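Lipoprotein NlpE (Escherichia coli, PDB 2Z4I) takes part in copper homeostasis, activates the Cpx envelope-stress pathway from the outer membrane, and is required for efficient binding of stationary-phase cells to hydrophobic surfaces. Local coordinates at residues A[38-43]-A[50-55]. The protein carries 1 engineered substitution. Residues are numbered along the deposited sequence; the frame is centred on the assembly and turned at random.
Sequences ETSLFL and VMNERY
Paired backbone hydrogen bonds join Glu38 to Arg54, Ser40 to Asn52 and Phe42 to Val50, with Glu38 N to Arg54 O at 2.7 Å. Between them Thr39–Glu53 and Leu41–Met51 form non-hydrogen-bonded pairs, and their backbones bond outward to strands 24-31 and 64-72. A water lies 2.8 Å from Glu38 O, 3.0 Å from Ser40 OG and 3.2 Å from Asn52 OD1; counting atoms beyond the two strands, more acceptors surround it than it has protons, so its donations are unsettled. Glu38 and Arg54 run side by side, carboxylate and guanidinium planes 82° apart, in a long salt bridge (Glu38 OE2 to Arg54 NE 3.7 Å) that is doubtful because OE2 is insecurely placed. A glutamine in place of Glu38 would probably leave Arg54 without the negative charge beside it. Farther along, Phe42 CB lies 3.4 Å from Val50 CG1, while the ring edge faces Val50 O. On the reverse face, selenomethionine Met51 starts anti to its own nitrogen (chi1 180°) and bends at chi3, bringing CE to 3.7 Å from Leu41 CB. Both faces of this N-terminal β-barrel hairpin thus mix polar and apolar pairs, Thr39–Glu53 adjoining Leu41–Met51 here.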
loop_
_atom_site.group_PDB
_atom_site.type_symbol
_atom_site.label_atom_id
_atom_site.label_comp_id
_atom_site.label_asym_id
_atom_site.label_seq_id
_atom_site.Cartn_x
_atom_site.Cartn_y
_atom_site.Cartn_z
ATOM N N GLU A 38 -14.753 14.235 -7.868
ATOM C CA GLU A 38 -15.639 13.235 -8.456
ATOM C C GLU A 38 -16.144 13.816 -9.767
ATOM O O GLU A 38 -16.970 14.728 -9.771
ATOM C CB GLU A 38 -16.836 12.977 -7.551
ATOM C CG GLU A 38 -16.583 12.102 -6.361
ATOM C CD GLU A 38 -17.848 11.910 -5.542
ATOM O OE1 GLU A 38 -18.872 11.458 -6.118
ATOM O OE2 GLU A 38 -17.825 12.215 -4.325
ATOM N N THR A 39 -15.669 13.269 -10.876
ATOM C CA THR A 39 -16.037 13.765 -12.195
ATOM C C THR A 39 -16.927 12.819 -12.974
ATOM O O THR A 39 -16.756 11.604 -12.932
ATOM C CB THR A 39 -14.759 14.025 -12.994
ATOM O OG1 THR A 39 -13.960 14.976 -12.277
ATOM C CG2 THR A 39 -15.065 14.553 -14.382
ATOM N N SER A 40 -17.901 13.363 -13.685
ATOM C CA SER A 40 -18.763 12.510 -14.491
ATOM C C SER A 40 -19.164 13.314 -15.700
ATOM O O SER A 40 -19.666 14.433 -15.564
ATOM C CB SER A 40 -19.998 12.059 -13.709
ATOM O OG SER A 40 -20.702 13.171 -13.201
ATOM N N LEU A 41 -18.903 12.743 -16.875
ATOM C CA LEU A 41 -19.207 13.376 -18.151
ATOM C C LEU A 41 -20.267 12.558 -18.850
ATOM O O LEU A 41 -20.174 11.329 -18.908
ATOM C CB LEU A 41 -17.948 13.452 -19.014
ATOM C CG LEU A 41 -18.102 13.816 -20.493
ATOM C CD1 LEU A 41 -18.783 15.162 -20.648
ATOM C CD2 LEU A 41 -16.728 13.852 -21.140
ATOM N N PHE A 42 -21.278 13.249 -19.376
ATOM C CA PHE A 42 -22.389 12.603 -20.056
ATOM C C PHE A 42 -22.534 13.111 -21.474
ATOM O O PHE A 42 -22.807 14.299 -21.703
ATOM C CB PHE A 42 -23.676 12.871 -19.294
ATOM C CG PHE A 42 -23.691 12.293 -17.918
ATOM C CD1 PHE A 42 -24.285 11.067 -17.673
ATOM C CD2 PHE A 42 -23.092 12.961 -16.866
ATOM C CE1 PHE A 42 -24.284 10.514 -16.396
ATOM C CE2 PHE A 42 -23.085 12.412 -15.592
ATOM C CZ PHE A 42 -23.684 11.186 -15.361
ATOM N N LEU A 43 -22.360 12.209 -22.431
ATOM C CA LEU A 43 -22.478 12.587 -23.829
ATOM C C LEU A 43 -23.849 12.199 -24.327
ATOM O O LEU A 43 -24.185 11.023 -24.394
ATOM C CB LEU A 43 -21.381 11.917 -24.659
ATOM C CG LEU A 43 -19.977 12.448 -24.333
ATOM C CD1 LEU A 43 -18.949 11.799 -25.227
ATOM C CD2 LEU A 43 -19.955 13.947 -24.520
ATOM N N VAL A 50 -23.065 17.141 -20.485
ATOM C CA VAL A 50 -23.227 17.744 -19.177
ATOM C C VAL A 50 -22.154 17.103 -18.325
ATOM O O VAL A 50 -21.959 15.884 -18.373
ATOM C CB VAL A 50 -24.636 17.447 -18.580
ATOM C CG1 VAL A 50 -24.773 15.961 -18.274
ATOM C CG2 VAL A 50 -24.857 18.290 -17.325
HETATM N N MSE A 51 -21.435 17.929 -17.579
HETATM C CA MSE A 51 -20.379 17.435 -16.718
HETATM C C MSE A 51 -20.647 17.831 -15.282
HETATM O O MSE A 51 -21.136 18.925 -15.010
HETATM C CB MSE A 51 -19.031 17.994 -17.143
HETATM C CG MSE A 51 -17.904 17.514 -16.264
HETATM SE SE MSE A 51 -16.198 17.981 -16.994
HETATM C CE MSE A 51 -16.105 16.596 -18.355
ATOM N N ASN A 52 -20.319 16.940 -14.361
ATOM C CA ASN A 52 -20.534 17.218 -12.967
ATOM C C ASN A 52 -19.232 17.038 -12.223
ATOM O O ASN A 52 -18.527 16.050 -12.428
ATOM C CB ASN A 52 -21.570 16.256 -12.400
ATOM C CG ASN A 52 -21.974 16.605 -10.977
ATOM O OD1 ASN A 52 -22.208 15.720 -10.162
ATOM N ND2 ASN A 52 -22.074 17.891 -10.681
ATOM N N GLU A 53 -18.908 17.988 -11.358
ATOM C CA GLU A 53 -17.695 17.874 -10.574
ATOM C C GLU A 53 -18.035 18.042 -9.110
ATOM O O GLU A 53 -18.628 19.043 -8.734
ATOM C CB GLU A 53 -16.687 18.943 -10.979
ATOM C CG GLU A 53 -16.269 18.884 -12.429
ATOM C CD GLU A 53 -15.242 19.940 -12.762
ATOM O OE1 GLU A 53 -15.125 20.296 -13.947
ATOM O OE2 GLU A 53 -14.546 20.412 -11.836
ATOM N N ARG A 54 -17.664 17.063 -8.292
ATOM C CA ARG A 54 -17.922 17.115 -6.862
ATOM C C ARG A 54 -16.604 17.032 -6.099
ATOM O O ARG A 54 -15.767 16.191 -6.387
ATOM C CB ARG A 54 -18.837 15.977 -6.459
ATOM C CG ARG A 54 -19.240 16.060 -5.023
ATOM C CD ARG A 54 -20.215 14.976 -4.625
ATOM N NE ARG A 54 -20.175 14.831 -3.176
ATOM C CZ ARG A 54 -20.601 15.753 -2.317
ATOM N NH1 ARG A 54 -21.121 16.894 -2.768
ATOM N NH2 ARG A 54 -20.467 15.553 -1.007
ATOM N N TYR A 55 -16.424 17.904 -5.115
ATOM C CA TYR A 55 -15.185 17.954 -4.346
ATOM C C TYR A 55 -15.213 17.232 -3.020
ATOM O O TYR A 55 -15.836 17.696 -2.068
ATOM C CB TYR A 55 -14.796 19.412 -4.112
ATOM C CG TYR A 55 -14.495 20.137 -5.392
ATOM C CD1 TYR A 55 -13.198 20.184 -5.903
ATOM C CD2 TYR A 55 -15.518 20.700 -6.139
ATOM C CE1 TYR A 55 -12.931 20.771 -7.135
ATOM C CE2 TYR A 55 -15.266 21.289 -7.373
ATOM C CZ TYR A 55 -13.969 21.318 -7.867
ATOM O OH TYR A 55 -13.737 21.877 -9.102
HETATM O O HOH W 1 -19.582 13.921 -10.502
#